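Local coordinates for protein gamma-resorcylate decarboxylase (Polaromonas, PDB 4QRO) that probably catalyses the manganese-dependent decarboxylation of gamma-resorcylate (2,6-dihydroxybenzoate) to resorcinol in a barrel of the amidohydrolase superfamily, at residues 10-15 and 58-63; 33-38 and 286-291; 265-270 and 301-306; 259-264 and 280-285. All blocks are in the same frame, centred on the assembly; numbering follows the deposited sequence.

Interaction 1 (10-15 and 58-63); sequences HFATEE and SLNAPA. With MN (manganese (II) ion), chain K.
The ring of Phe-11 overlaps the backbone of Leu-59: CA of Leu-59 sits under one ring face, displaced toward the rim, 4.2 Å from the centroid, in a CH-pi contact. A chi1 of 71° places CG between the backbone N and the carbonyl carbon, folding the ring back over the next strand, where CE1 meets CD1 of Leu-59 at 3.8 Å. An alanine in place of Phe-11 is likely to strip this cover from Leu-59 and open a gap between the strands and the helix packed on them. Beneath the ring the two strands pair in parallel, His-10 with Ser-58 and Phe-11 with Leu-59. The bond from Phe-11 N to Ser-58 O (2.9 Å) is reinforced by a CA-H...O contact from His-10 CA to Ser-58 O at 3.0 Å. His-10 and Ser-58 share the other face of the sheet, with His-10 ND1 3.0 Å from Ser-58 OG, while His-10 NE2 coordinates manganese at 2.2 Å together with Glu-8, His-164 and Asp-287. Past the strand ends, Asn-60 rests its OD1 3.6 Å from CB of Ala-12, and its amide is tied to Ser-20 and Thr-16. Strands 4-11 and 52-59 thus meet at the metal end of the barrel; helix 70-90 covers Phe-11 and Leu-59 through Leu-84 and Ala-80, and Ser-58 faces Leu-126 of strand 125-128.

Interaction 2 (33-38 and 286-291); sequences RSRLLD and TDWPFE. With MN (manganese (II) ion), chain K; 38L (2-nitrobenzene-1,3-diol), chain M.
Arg-35 NH1 donates to Pro-289 O at 3.0 Å, with the oxygen almost in the guanidinium plane but the donor tilted 30° from the plane of the carbonyl. The same guanidinium lies over the indole of Trp-288, the two planes 23° apart, with CZ3 of Trp-288 3.4 Å from the guanidinium plane, over its centre. Farther back along the extended arginine chain, CD makes a CH-pi contact 3.9 Å from the centroid of the six-membered ring of Trp-288. The rotation of the group is fixed further by a salt bridge from NE to Glu-31 and a bond from NH2 to Asn-292, and Trp-236 of the second subunit adds a cation-pi contact. Leu-36 presses CD2 against CG of Pro-289 at 3.6 Å, beside the cis peptide that joins Trp-288 to Pro-289. The loop so anchored carries two active-site groups: Asp-287 OD1 binds manganese at 2.2 Å, and Phe-290 lays its ring over the face of the bound 2-nitroresorcinol. Helix 29-37 therefore packs against the loop that leaves strand 282-283 for helix 293-302, with helix 42-49 touching both Arg-35 and Trp-288.

Interaction 3 (265-270 and 301-306); sequences FRTQTL and ENTSIS. With GOL (glycerol), chain J.
Thr-267, in the first turn of helix 267-276, faces Thr-303 in the turn that follows helix 293-302, their CA atoms 5.9 Å apart, and the chain then bends through an inverse gamma turn centred on Ser-304, with Ile-305 N bonded to Thr-303 O at 2.9 Å. The two threonine side chains pass in opposite senses, and their hydroxyls meet in a hydrogen bond, OG1 of Thr-267 to OG1 of Thr-303, at 2.7 Å. In Thr-303 OG1 is anti to the backbone N (chi1 -170°), which brings the hydroxyl to Thr-267 and turns the methyl toward Leu-270. CD2 of Leu-270 meets that methyl, CG2 of Thr-303, at 3.7 Å and also touches CG2 of Ile-305 at 3.9 Å, making a small apolar patch beside the hydroxyl pair. Thr-267 OG1 has further partners: it bonds to Trp-299 NE1 and, at 3.1 Å, to O2 of a glycerol that probably came from the crystallisation liquor. Ser-304 OG holds the same glycerol oxygen, O2, at 2.6 Å. This is peripheral packing between two helix termini, the start of 267-276, where Arg-266 reaches Glu-276 of the second subunit in a salt bridge, and the end of 293-302. Trp-299 of helix 293-302 also lies against Leu-270, Ile-305 leans on Arg-310 and Ile-313 of helix 307-321, and Ser-306 caps that helix.

Interaction 4 (259-264 and 280-285); sequences LTTSGN and DRILFS
Leu-259, Thr-261 and Ser-285 bury the most surface where the chain parts 259-262 and 281-285 run side by side in parallel, 13° apart in direction. Leu-259 contributes mainly through its backbone: its N donates to Arg-281 O at 2.8 Å, and its O accepts from Leu-283 N at 2.8 Å. Thr-261 continues the pairing with its N on Leu-283 O (2.9 Å) and then adds its side chain. With OG1 between the backbone N and the carbonyl carbon (chi1 68°), the hydroxyl points across to Ser-285 and donates to its O at 3.0 Å, in the carbonyl plane and on a lone pair, while CG2 turns toward CG2 of Ile-282, 4.1 Å away. A valine at Thr-261 would probably leave Ser-285 O without this donor and let the two chains part more easily beyond the strand ends. Ser-285 packs its CB against OG1 of Thr-260 at 3.6 Å. Its own OG bonds back to Phe-284 O at 2.6 Å and is linked to Leu-7 N, whereas Thr-260 OG1 is bound to Tyr-162. The pair belongs to a beta-alpha-beta unit: helix 267-276 connects strands 257-260 and 282-283 and covers Ile-282 with Leu-270, Ala-273 and Ile-274. Helix 307-321 packs on Ile-282 and Leu-283, and Leu-7 and Glu-8 of strand 4-11 touch Leu-283 and Thr-260.

Overall arrangement
The contacts spread from the metal site outward through an amidohydrolase barrel. Interactions 1 and 2 have centres 10 Å apart and share the manganese site; the bonds His-10 N to Trp-288 O and Ala-12 N to Leu-36 O join them. Interaction 4, nested along the chain inside the loop closed by interaction 2, packs Ser-262 on Asp-287, and its Leu-283 and Ser-285 touch strand 4-11, which carries His-10 of interaction 1. Interaction 3 alternates with interaction 4 along the sequence, about 11 Å from it between centres but 29 Å from interaction 1, out on the helical layer. Interactions 2, 3 and 4 also touch the second subunit, whose Arg-229 and Asn-234 bond to the inhibitor, so the pocket lies close to the dimer interface.

Interaction 1 (10-15 and 58-63)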
loop_
_atom_site.group_PDB
_atom_site.type_symbol
_atom_site.label_atom_id
_atom_site.label_comp_id
_atom_site.label_asym_id
_atom_site.label_seq_id
_atom_site.Cartn_x
_atom_site.Cartn_y
_atom_site.Cartn_z
ATOM N N HIS A 10 8.667 21.849 -0.848
ATOM C CA HIS A 10 7.973 22.329 -2.007
ATOM C C HIS A 10 7.772 23.834 -2.001
ATOM O O HIS A 10 7.674 24.457 -0.951
ATOM C CB HIS A 10 6.596 21.676 -2.104
ATOM C CG HIS A 10 6.616 20.181 -2.151
ATOM N ND1 HIS A 10 7.103 19.477 -3.233
ATOM C CD2 HIS A 10 6.128 19.260 -1.284
ATOM C CE1 HIS A 10 6.955 18.180 -3.011
ATOM N NE2 HIS A 10 6.353 18.024 -1.843
ATOM N N PHE A 11 7.635 24.385 -3.204
ATOM C CA PHE A 11 7.246 25.783 -3.396
ATOM C C PHE A 11 6.327 25.831 -4.615
ATOM O O PHE A 11 6.180 24.831 -5.365
ATOM C CB PHE A 11 8.486 26.661 -3.655
ATOM C CG PHE A 11 9.105 26.429 -5.011
ATOM C CD1 PHE A 11 8.678 27.149 -6.124
ATOM C CD2 PHE A 11 10.037 25.423 -5.195
ATOM C CE1 PHE A 11 9.193 26.902 -7.377
ATOM C CE2 PHE A 11 10.580 25.179 -6.442
ATOM C CZ PHE A 11 10.138 25.908 -7.546
ATOM N N ALA A 12 5.712 26.987 -4.830
ATOM C CA ALA A 12 4.878 27.197 -6.021
ATOM C C ALA A 12 5.203 28.534 -6.673
ATOM O O ALA A 12 5.696 29.452 -6.007
ATOM C CB ALA A 12 3.413 27.157 -5.656
ATOM N N THR A 13 4.958 28.609 -7.978
ATOM C CA THR A 13 4.849 29.899 -8.665
ATOM C C THR A 13 3.365 30.280 -8.714
ATOM O O THR A 13 2.492 29.440 -8.441
ATOM C CB THR A 13 5.453 29.845 -10.081
ATOM O OG1 THR A 13 4.761 28.866 -10.866
ATOM C CG2 THR A 13 6.924 29.473 -10.011
ATOM N N GLU A 14 3.057 31.545 -9.018
ATOM C CA GLU A 14 1.641 31.949 -9.171
ATOM C C GLU A 14 0.961 31.071 -10.228
ATOM O O GLU A 14 -0.184 30.675 -10.092
ATOM C CB GLU A 14 1.507 33.444 -9.514
ATOM C CG GLU A 14 1.637 34.381 -8.301
ATOM C CD GLU A 14 0.493 34.246 -7.280
ATOM O OE1 GLU A 14 -0.550 33.633 -7.600
ATOM O OE2 GLU A 14 0.628 34.768 -6.144
ATOM N N GLU A 15 1.724 30.735 -11.260
ATOM C CA GLU A 15 1.272 29.859 -12.330
ATOM C C GLU A 15 0.818 28.478 -11.834
ATOM O O GLU A 15 -0.147 27.944 -12.358
ATOM C CB GLU A 15 2.401 29.717 -13.339
ATOM C CG GLU A 15 1.998 28.996 -14.612
ATOM C CD GLU A 15 3.092 29.017 -15.663
ATOM O OE1 GLU A 15 2.791 28.618 -16.803
ATOM O OE2 GLU A 15 4.244 29.418 -15.360
ATOM N N SER A 58 11.558 21.803 -4.592
ATOM C CA SER A 58 10.819 21.322 -5.765
ATOM C C SER A 58 9.461 21.992 -5.886
ATOM O O SER A 58 8.791 22.286 -4.885
ATOM C CB SER A 58 10.607 19.779 -5.706
ATOM O OG SER A 58 9.825 19.418 -4.561
ATOM N N LEU A 59 9.032 22.137 -7.134
ATOM C CA LEU A 59 7.733 22.665 -7.485
ATOM C C LEU A 59 6.636 21.750 -6.934
ATOM O O LEU A 59 6.845 20.551 -6.704
ATOM C CB LEU A 59 7.644 22.760 -9.020
ATOM C CG LEU A 59 6.529 23.543 -9.717
ATOM C CD1 LEU A 59 6.595 24.991 -9.296
ATOM C CD2 LEU A 59 6.652 23.415 -11.226
ATOM N N ASN A 60 5.473 22.338 -6.707
ATOM C CA ASN A 60 4.336 21.637 -6.122
ATOM C C ASN A 60 3.655 20.692 -7.140
ATOM O O ASN A 60 4.139 20.542 -8.258
ATOM C CB ASN A 60 3.359 22.632 -5.486
ATOM C CG ASN A 60 2.694 23.539 -6.486
ATOM O OD1 ASN A 60 3.323 24.010 -7.441
ATOM N ND2 ASN A 60 1.426 23.853 -6.230
ATOM N N ALA A 61 2.593 20.010 -6.720
ATOM C CA ALA A 61 2.027 18.883 -7.487
ATOM C C ALA A 61 0.580 19.178 -7.872
ATOM O O ALA A 61 -0.092 19.917 -7.161
ATOM C CB ALA A 61 2.086 17.618 -6.653
ATOM N N PRO A 62 0.096 18.626 -9.004
ATOM C CA PRO A 62 0.840 17.878 -10.038
ATOM C C PRO A 62 1.661 18.790 -10.943
ATOM O O PRO A 62 2.567 18.324 -11.657
ATOM C CB PRO A 62 -0.260 17.164 -10.829
ATOM C CG PRO A 62 -1.538 17.858 -10.503
ATOM C CD PRO A 62 -1.354 18.671 -9.265
ATOM N N ALA A 63 1.319 20.076 -10.954
ATOM C CA ALA A 63 2.041 21.085 -11.762
ATOM C C ALA A 63 2.270 20.626 -13.208
ATOM O O ALA A 63 1.301 20.433 -13.959
ATOM C CB ALA A 63 3.344 21.492 -11.072
HETATM MN MN MN K . 5.205 16.231 -1.137
#

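Interaction 2 (33-38 and 286-291)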
loop_
_atom_site.group_PDB
_atom_site.type_symbol
_atom_site.label_atom_id
_atom_site.label_comp_id
_atom_site.label_asym_id
_atom_site.label_seq_id
_atom_site.Cartn_x
_atom_site.Cartn_y
_atom_site.Cartn_z
ATOM N N ARG A 33 -0.851 28.879 1.120
ATOM C CA ARG A 33 -0.456 29.806 0.052
ATOM C C ARG A 33 0.837 30.555 0.404
ATOM O O ARG A 33 1.806 30.620 -0.396
ATOM C CB ARG A 33 -1.618 30.803 -0.158
ATOM C CG ARG A 33 -1.404 31.935 -1.152
ATOM C CD ARG A 33 -2.732 32.614 -1.495
ATOM N NE ARG A 33 -3.372 33.237 -0.336
ATOM C CZ ARG A 33 -4.593 33.763 -0.337
ATOM N NH1 ARG A 33 -5.354 33.736 -1.431
ATOM N NH2 ARG A 33 -5.063 34.310 0.771
ATOM N N SER A 34 0.823 31.163 1.584
ATOM C CA SER A 34 1.951 31.974 2.079
ATOM C C SER A 34 3.210 31.129 2.231
ATOM O O SER A 34 4.303 31.586 1.885
ATOM C CB SER A 34 1.607 32.632 3.415
ATOM O OG SER A 34 1.431 31.665 4.417
ATOM N N ARG A 35 3.063 29.881 2.712
ATOM C CA ARG A 35 4.221 28.969 2.816
ATOM C C ARG A 35 4.731 28.575 1.452
ATOM O O ARG A 35 5.962 28.522 1.243
ATOM C CB ARG A 35 3.863 27.687 3.559
ATOM C CG ARG A 35 3.459 27.859 5.002
ATOM C CD ARG A 35 3.013 26.511 5.604
ATOM N NE ARG A 35 2.749 26.568 7.021
ATOM C CZ ARG A 35 2.535 25.517 7.805
ATOM N NH1 ARG A 35 2.524 24.276 7.321
ATOM N NH2 ARG A 35 2.357 25.718 9.093
ATOM N N LEU A 36 3.811 28.300 0.519
ATOM C CA LEU A 36 4.188 27.833 -0.818
ATOM C C LEU A 36 4.961 28.912 -1.561
ATOM O O LEU A 36 5.908 28.607 -2.252
ATOM C CB LEU A 36 2.979 27.374 -1.657
ATOM C CG LEU A 36 2.488 25.957 -1.340
ATOM C CD1 LEU A 36 1.078 25.714 -1.869
ATOM C CD2 LEU A 36 3.470 24.893 -1.874
ATOM N N LEU A 37 4.568 30.180 -1.370
ATOM C CA LEU A 37 5.143 31.275 -2.121
ATOM C C LEU A 37 6.428 31.785 -1.506
ATOM O O LEU A 37 7.185 32.478 -2.168
ATOM C CB LEU A 37 4.137 32.426 -2.273
ATOM C CG LEU A 37 2.945 32.152 -3.176
ATOM C CD1 LEU A 37 1.948 33.322 -3.088
ATOM C CD2 LEU A 37 3.374 31.881 -4.608
ATOM N N ASP A 38 6.695 31.440 -0.253
ATOM C CA ASP A 38 7.862 31.976 0.437
ATOM C C ASP A 38 9.024 31.007 0.358
ATOM O O ASP A 38 8.920 29.883 0.797
ATOM C CB ASP A 38 7.557 32.314 1.898
ATOM C CG ASP A 38 8.819 32.418 2.723
ATOM O OD1 ASP A 38 9.644 33.319 2.466
ATOM O OD2 ASP A 38 9.018 31.545 3.572
ATOM N N THR A 286 10.804 16.511 5.013
ATOM C CA THR A 286 9.699 17.011 5.793
ATOM C C THR A 286 8.353 17.001 5.054
ATOM O O THR A 286 7.333 16.690 5.671
ATOM C CB THR A 286 9.980 18.452 6.294
ATOM O OG1 THR A 286 9.954 19.345 5.186
ATOM C CG2 THR A 286 11.323 18.559 6.972
ATOM N N ASP A 287 8.348 17.317 3.741
ATOM C CA ASP A 287 7.122 17.613 2.979
ATOM C C ASP A 287 6.536 19.004 3.296
ATOM O O ASP A 287 5.374 19.259 3.036
ATOM C CB ASP A 287 6.058 16.543 3.183
ATOM C CG ASP A 287 5.225 16.286 1.929
ATOM O OD1 ASP A 287 5.394 16.981 0.881
ATOM O OD2 ASP A 287 4.394 15.357 2.006
ATOM N N TRP A 288 7.351 19.881 3.850
ATOM C CA TRP A 288 6.982 21.277 3.978
ATOM C C TRP A 288 6.571 21.739 2.595
ATOM O O TRP A 288 7.251 21.405 1.619
ATOM C CB TRP A 288 8.142 22.098 4.520
ATOM C CG TRP A 288 7.900 23.579 4.611
ATOM C CD1 TRP A 288 8.332 24.533 3.700
ATOM C CD2 TRP A 288 7.228 24.298 5.649
ATOM N NE1 TRP A 288 7.963 25.776 4.118
ATOM C CE2 TRP A 288 7.278 25.676 5.304
ATOM C CE3 TRP A 288 6.556 23.923 6.817
ATOM C CZ2 TRP A 288 6.722 26.684 6.120
ATOM C CZ3 TRP A 288 5.995 24.941 7.640
ATOM C CH2 TRP A 288 6.077 26.295 7.269
ATOM N N PRO A 289 5.458 22.486 2.500
ATOM C CA PRO A 289 4.650 23.083 3.567
ATOM C C PRO A 289 3.371 22.350 3.928
ATOM O O PRO A 289 2.538 22.878 4.695
ATOM C CB PRO A 289 4.330 24.463 3.000
ATOM C CG PRO A 289 4.149 24.182 1.557
ATOM C CD PRO A 289 5.158 23.122 1.203
ATOM N N PHE A 290 3.240 21.128 3.430
ATOM C CA PHE A 290 2.042 20.322 3.666
ATOM C C PHE A 290 2.135 19.638 5.023
ATOM O O PHE A 290 1.097 19.223 5.600
ATOM C CB PHE A 290 1.850 19.313 2.515
ATOM C CG PHE A 290 1.739 19.967 1.167
ATOM C CD1 PHE A 290 0.579 20.593 0.789
ATOM C CD2 PHE A 290 2.829 19.996 0.290
ATOM C CE1 PHE A 290 0.490 21.237 -0.432
ATOM C CE2 PHE A 290 2.742 20.632 -0.946
ATOM C CZ PHE A 290 1.565 21.236 -1.304
ATOM N N GLU A 291 3.376 19.487 5.494
ATOM C CA GLU A 291 3.695 19.141 6.872
ATOM C C GLU A 291 4.556 20.232 7.481
ATOM O O GLU A 291 5.330 20.901 6.764
ATOM C CB GLU A 291 4.522 17.862 6.941
ATOM C CG GLU A 291 3.913 16.674 6.267
ATOM C CD GLU A 291 2.712 16.158 7.001
ATOM O OE1 GLU A 291 2.517 16.539 8.185
ATOM O OE2 GLU A 291 1.963 15.399 6.367
HETATM MN MN MN K . 5.205 16.231 -1.137
HETATM O OAK 38L M . 3.474 14.742 -0.593
HETATM N NAG 38L M . 2.455 14.945 0.008
HETATM O OAJ 38L M . 2.010 14.048 0.724
HETATM C CAA 38L M . 1.807 16.198 -0.123
HETATM C CAF 38L M . 0.607 16.383 0.559
HETATM O OAH 38L M . 0.432 15.809 1.783
HETATM C CAE 38L M . -0.412 17.153 -0.001
HETATM C CAD 38L M . -0.221 17.789 -1.223
HETATM C CAC 38L M . 1.033 17.751 -1.828
HETATM C CAB 38L M . 2.057 16.995 -1.259
HETATM O OAI 38L M . 3.299 17.025 -1.834
HETATM O O HOH W 1 7.744 28.663 3.327
#

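Interaction 3 (265-270 and 301-306)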
loop_
_atom_site.group_PDB
_atom_site.type_symbol
_atom_site.label_atom_id
_atom_site.label_comp_id
_atom_site.label_asym_id
_atom_site.label_seq_id
_atom_site.Cartn_x
_atom_site.Cartn_y
_atom_site.Cartn_z
ATOM N N PHE A 265 6.067 10.396 9.965
ATOM C CA PHE A 265 6.861 10.587 11.180
ATOM C C PHE A 265 6.448 9.550 12.226
ATOM O O PHE A 265 5.848 9.892 13.271
ATOM C CB PHE A 265 6.652 11.993 11.708
ATOM C CG PHE A 265 6.741 13.071 10.639
ATOM C CD1 PHE A 265 7.768 13.057 9.695
ATOM C CD2 PHE A 265 5.787 14.083 10.579
ATOM C CE1 PHE A 265 7.847 14.033 8.716
ATOM C CE2 PHE A 265 5.863 15.077 9.599
ATOM C CZ PHE A 265 6.882 15.048 8.669
ATOM N N ARG A 266 6.791 8.305 11.906
ATOM C CA ARG A 266 6.330 7.132 12.644
ATOM C C ARG A 266 7.517 6.180 12.828
ATOM O O ARG A 266 8.071 5.612 11.852
ATOM C CB ARG A 266 5.191 6.461 11.891
ATOM C CG ARG A 266 4.529 5.309 12.659
ATOM C CD ARG A 266 3.984 5.767 13.990
ATOM N NE ARG A 266 3.054 4.805 14.587
ATOM C CZ ARG A 266 2.336 5.048 15.674
ATOM N NH1 ARG A 266 2.469 6.218 16.289
ATOM N NH2 ARG A 266 1.491 4.111 16.162
ATOM N N THR A 267 7.928 6.025 14.080
ATOM C CA THR A 267 9.105 5.253 14.416
ATOM C C THR A 267 8.967 3.793 13.999
ATOM O O THR A 267 9.893 3.235 13.412
ATOM C CB THR A 267 9.428 5.389 15.915
ATOM O OG1 THR A 267 9.789 6.746 16.180
ATOM C CG2 THR A 267 10.561 4.484 16.343
ATOM N N GLN A 268 7.822 3.170 14.278
ATOM C CA GLN A 268 7.643 1.764 13.838
ATOM C C GLN A 268 7.895 1.589 12.337
ATOM O O GLN A 268 8.505 0.610 11.897
ATOM C CB GLN A 268 6.235 1.261 14.177
ATOM C CG GLN A 268 5.954 1.124 15.655
ATOM C CD GLN A 268 5.279 2.332 16.260
ATOM O OE1 GLN A 268 5.647 3.487 15.991
ATOM N NE2 GLN A 268 4.315 2.077 17.131
ATOM N N THR A 269 7.391 2.532 11.546
ATOM C CA THR A 269 7.522 2.488 10.080
ATOM C C THR A 269 8.969 2.682 9.662
ATOM O O THR A 269 9.448 1.969 8.789
ATOM C CB THR A 269 6.631 3.573 9.461
ATOM O OG1 THR A 269 5.295 3.349 9.919
ATOM C CG2 THR A 269 6.631 3.581 7.963
ATOM N N LEU A 270 9.644 3.664 10.249
ATOM C CA LEU A 270 11.084 3.842 10.048
ATOM C C LEU A 270 11.886 2.573 10.370
ATOM O O LEU A 270 12.746 2.177 9.595
ATOM C CB LEU A 270 11.614 4.998 10.917
ATOM C CG LEU A 270 13.137 5.218 10.844
ATOM C CD1 LEU A 270 13.560 5.535 9.408
ATOM C CD2 LEU A 270 13.575 6.319 11.808
ATOM N N GLU A 301 14.512 13.975 15.590
ATOM C CA GLU A 301 15.478 14.252 16.659
ATOM C C GLU A 301 15.562 13.128 17.684
ATOM O O GLU A 301 16.645 12.816 18.193
ATOM C CB GLU A 301 15.048 15.531 17.391
ATOM C CG GLU A 301 15.993 16.014 18.488
ATOM C CD GLU A 301 17.239 16.666 17.932
ATOM O OE1 GLU A 301 18.065 17.117 18.746
ATOM O OE2 GLU A 301 17.393 16.730 16.690
ATOM N N ASN A 302 14.407 12.539 17.975
ATOM C CA ASN A 302 14.247 11.588 19.070
ATOM C C ASN A 302 13.814 10.197 18.661
ATOM O O ASN A 302 13.562 9.359 19.550
ATOM C CB ASN A 302 13.185 12.137 20.047
ATOM C CG ASN A 302 13.650 13.400 20.759
ATOM O OD1 ASN A 302 14.771 13.473 21.253
ATOM N ND2 ASN A 302 12.799 14.406 20.789
ATOM N N THR A 303 13.661 9.928 17.368
ATOM C CA THR A 303 13.233 8.570 16.955
ATOM C C THR A 303 14.294 7.521 17.386
ATOM O O THR A 303 15.485 7.816 17.540
ATOM C CB THR A 303 12.876 8.496 15.480
ATOM O OG1 THR A 303 12.257 7.230 15.192
ATOM C CG2 THR A 303 14.134 8.723 14.617
ATOM N N SER A 304 13.825 6.297 17.612
ATOM C CA SER A 304 14.598 5.267 18.318
ATOM C C SER A 304 15.572 4.506 17.432
ATOM O O SER A 304 15.377 3.322 17.130
ATOM C CB SER A 304 13.608 4.314 18.991
ATOM O OG SER A 304 12.801 5.092 19.862
ATOM N N ILE A 305 16.644 5.198 17.032
ATOM C CA ILE A 305 17.665 4.607 16.190
ATOM C C ILE A 305 19.016 4.976 16.799
ATOM O O ILE A 305 19.076 5.713 17.760
ATOM C CB ILE A 305 17.551 5.089 14.720
ATOM C CG1 ILE A 305 17.666 6.619 14.604
ATOM C CG2 ILE A 305 16.229 4.620 14.124
ATOM C CD1 ILE A 305 17.612 7.141 13.162
ATOM N N SER A 306 20.097 4.435 16.254
ATOM C CA SER A 306 21.433 4.757 16.733
ATOM C C SER A 306 21.805 6.169 16.316
ATOM O O SER A 306 21.330 6.677 15.304
ATOM C CB SER A 306 22.472 3.785 16.134
ATOM O OG SER A 306 22.598 3.951 14.715
HETATM C C1 GOL J . 8.858 7.663 18.837
HETATM O O1 GOL J . 8.426 8.902 18.209
HETATM C C2 GOL J . 10.190 7.813 19.567
HETATM O O2 GOL J . 11.089 6.848 19.017
HETATM C C3 GOL J . 10.066 7.583 21.074
HETATM O O3 GOL J . 10.433 6.235 21.405
#

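Interaction 4 (259-264 and 280-285)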
loop_
_atom_site.group_PDB
_atom_site.type_symbol
_atom_site.label_atom_id
_atom_site.label_comp_id
_atom_site.label_asym_id
_atom_site.label_seq_id
_atom_site.Cartn_x
_atom_site.Cartn_y
_atom_site.Cartn_z
ATOM N N LEU A 259 14.596 6.041 0.067
ATOM C CA LEU A 259 13.324 6.443 0.678
ATOM C C LEU A 259 13.531 7.666 1.537
ATOM O O LEU A 259 14.530 7.732 2.232
ATOM C CB LEU A 259 12.809 5.324 1.616
ATOM C CG LEU A 259 12.858 3.920 1.038
ATOM C CD1 LEU A 259 12.180 2.934 2.015
ATOM C CD2 LEU A 259 12.209 3.885 -0.346
ATOM N N THR A 260 12.598 8.627 1.522
ATOM C CA THR A 260 12.651 9.719 2.499
ATOM C C THR A 260 11.593 9.588 3.577
ATOM O O THR A 260 10.661 8.813 3.437
ATOM C CB THR A 260 12.588 11.132 1.871
ATOM O OG1 THR A 260 11.232 11.520 1.632
ATOM C CG2 THR A 260 13.369 11.175 0.602
ATOM N N THR A 261 11.780 10.363 4.650
ATOM C CA THR A 261 10.879 10.327 5.793
ATOM C C THR A 261 9.711 11.317 5.655
ATOM O O THR A 261 8.962 11.521 6.592
ATOM C CB THR A 261 11.640 10.618 7.116
ATOM O OG1 THR A 261 12.082 11.987 7.142
ATOM C CG2 THR A 261 12.849 9.678 7.284
ATOM N N SER A 262 9.525 11.915 4.490
ATOM C CA SER A 262 8.509 12.932 4.364
ATOM C C SER A 262 7.119 12.435 4.767
ATOM O O SER A 262 6.681 11.354 4.360
ATOM C CB SER A 262 8.445 13.431 2.948
ATOM O OG SER A 262 8.149 12.361 2.070
ATOM N N GLY A 263 6.435 13.259 5.562
ATOM C CA GLY A 263 5.046 13.033 5.901
ATOM C C GLY A 263 4.766 11.684 6.526
ATOM O O GLY A 263 3.642 11.212 6.474
ATOM N N ASN A 264 5.768 11.052 7.127
ATOM C CA ASN A 264 5.544 9.716 7.721
ATOM C C ASN A 264 6.406 9.555 8.987
ATOM O O ASN A 264 7.354 8.755 9.077
ATOM C CB ASN A 264 5.740 8.619 6.662
ATOM C CG ASN A 264 4.854 7.377 6.915
ATOM O OD1 ASN A 264 4.342 7.168 8.025
ATOM N ND2 ASN A 264 4.696 6.552 5.893
ATOM N N ASP A 280 21.191 3.218 5.294
ATOM C CA ASP A 280 22.004 3.886 4.246
ATOM C C ASP A 280 21.169 4.423 3.095
ATOM O O ASP A 280 21.653 5.260 2.342
ATOM C CB ASP A 280 23.030 2.915 3.623
ATOM C CG ASP A 280 24.176 2.566 4.565
ATOM O OD1 ASP A 280 24.348 3.240 5.575
ATOM O OD2 ASP A 280 24.909 1.600 4.288
ATOM N N ARG A 281 19.935 3.934 2.945
ATOM C CA ARG A 281 19.040 4.333 1.839
ATOM C C ARG A 281 17.815 5.104 2.307
ATOM O O ARG A 281 16.843 5.250 1.561
ATOM C CB ARG A 281 18.621 3.108 1.021
ATOM C CG ARG A 281 19.803 2.497 0.295
ATOM C CD ARG A 281 19.451 1.360 -0.637
ATOM N NE ARG A 281 20.614 1.023 -1.441
ATOM C CZ ARG A 281 20.803 1.435 -2.687
ATOM N NH1 ARG A 281 19.876 2.165 -3.305
ATOM N NH2 ARG A 281 21.907 1.080 -3.329
ATOM N N ILE A 282 17.880 5.633 3.526
ATOM C CA ILE A 282 16.816 6.430 4.106
ATOM C C ILE A 282 17.310 7.869 4.331
ATOM O O ILE A 282 18.390 8.081 4.858
ATOM C CB ILE A 282 16.288 5.778 5.399
ATOM C CG1 ILE A 282 15.759 4.378 5.042
ATOM C CG2 ILE A 282 15.135 6.589 5.964
ATOM C CD1 ILE A 282 15.351 3.535 6.231
ATOM N N LEU A 283 16.511 8.832 3.865
ATOM C CA LEU A 283 16.844 10.229 3.911
ATOM C C LEU A 283 15.794 11.023 4.691
ATOM O O LEU A 283 14.604 10.837 4.484
ATOM C CB LEU A 283 16.911 10.782 2.483
ATOM C CG LEU A 283 17.644 9.936 1.421
ATOM C CD1 LEU A 283 17.631 10.585 0.039
ATOM C CD2 LEU A 283 19.062 9.712 1.830
ATOM N N PHE A 284 16.254 11.941 5.542
ATOM C CA PHE A 284 15.365 12.887 6.196
ATOM C C PHE A 284 14.697 13.775 5.150
ATOM O O PHE A 284 15.309 14.138 4.159
ATOM C CB PHE A 284 16.121 13.725 7.239
ATOM C CG PHE A 284 15.267 14.783 7.915
ATOM C CD1 PHE A 284 14.307 14.447 8.852
ATOM C CD2 PHE A 284 15.410 16.117 7.580
ATOM C CE1 PHE A 284 13.553 15.428 9.474
ATOM C CE2 PHE A 284 14.656 17.089 8.177
ATOM C CZ PHE A 284 13.708 16.750 9.118
ATOM N N SER A 285 13.409 14.045 5.340
ATOM C CA SER A 285 12.698 15.078 4.578
ATOM C C SER A 285 11.446 15.402 5.353
ATOM O O SER A 285 11.080 14.660 6.259
ATOM C CB SER A 285 12.350 14.610 3.167
ATOM O OG SER A 285 13.526 14.594 2.356
#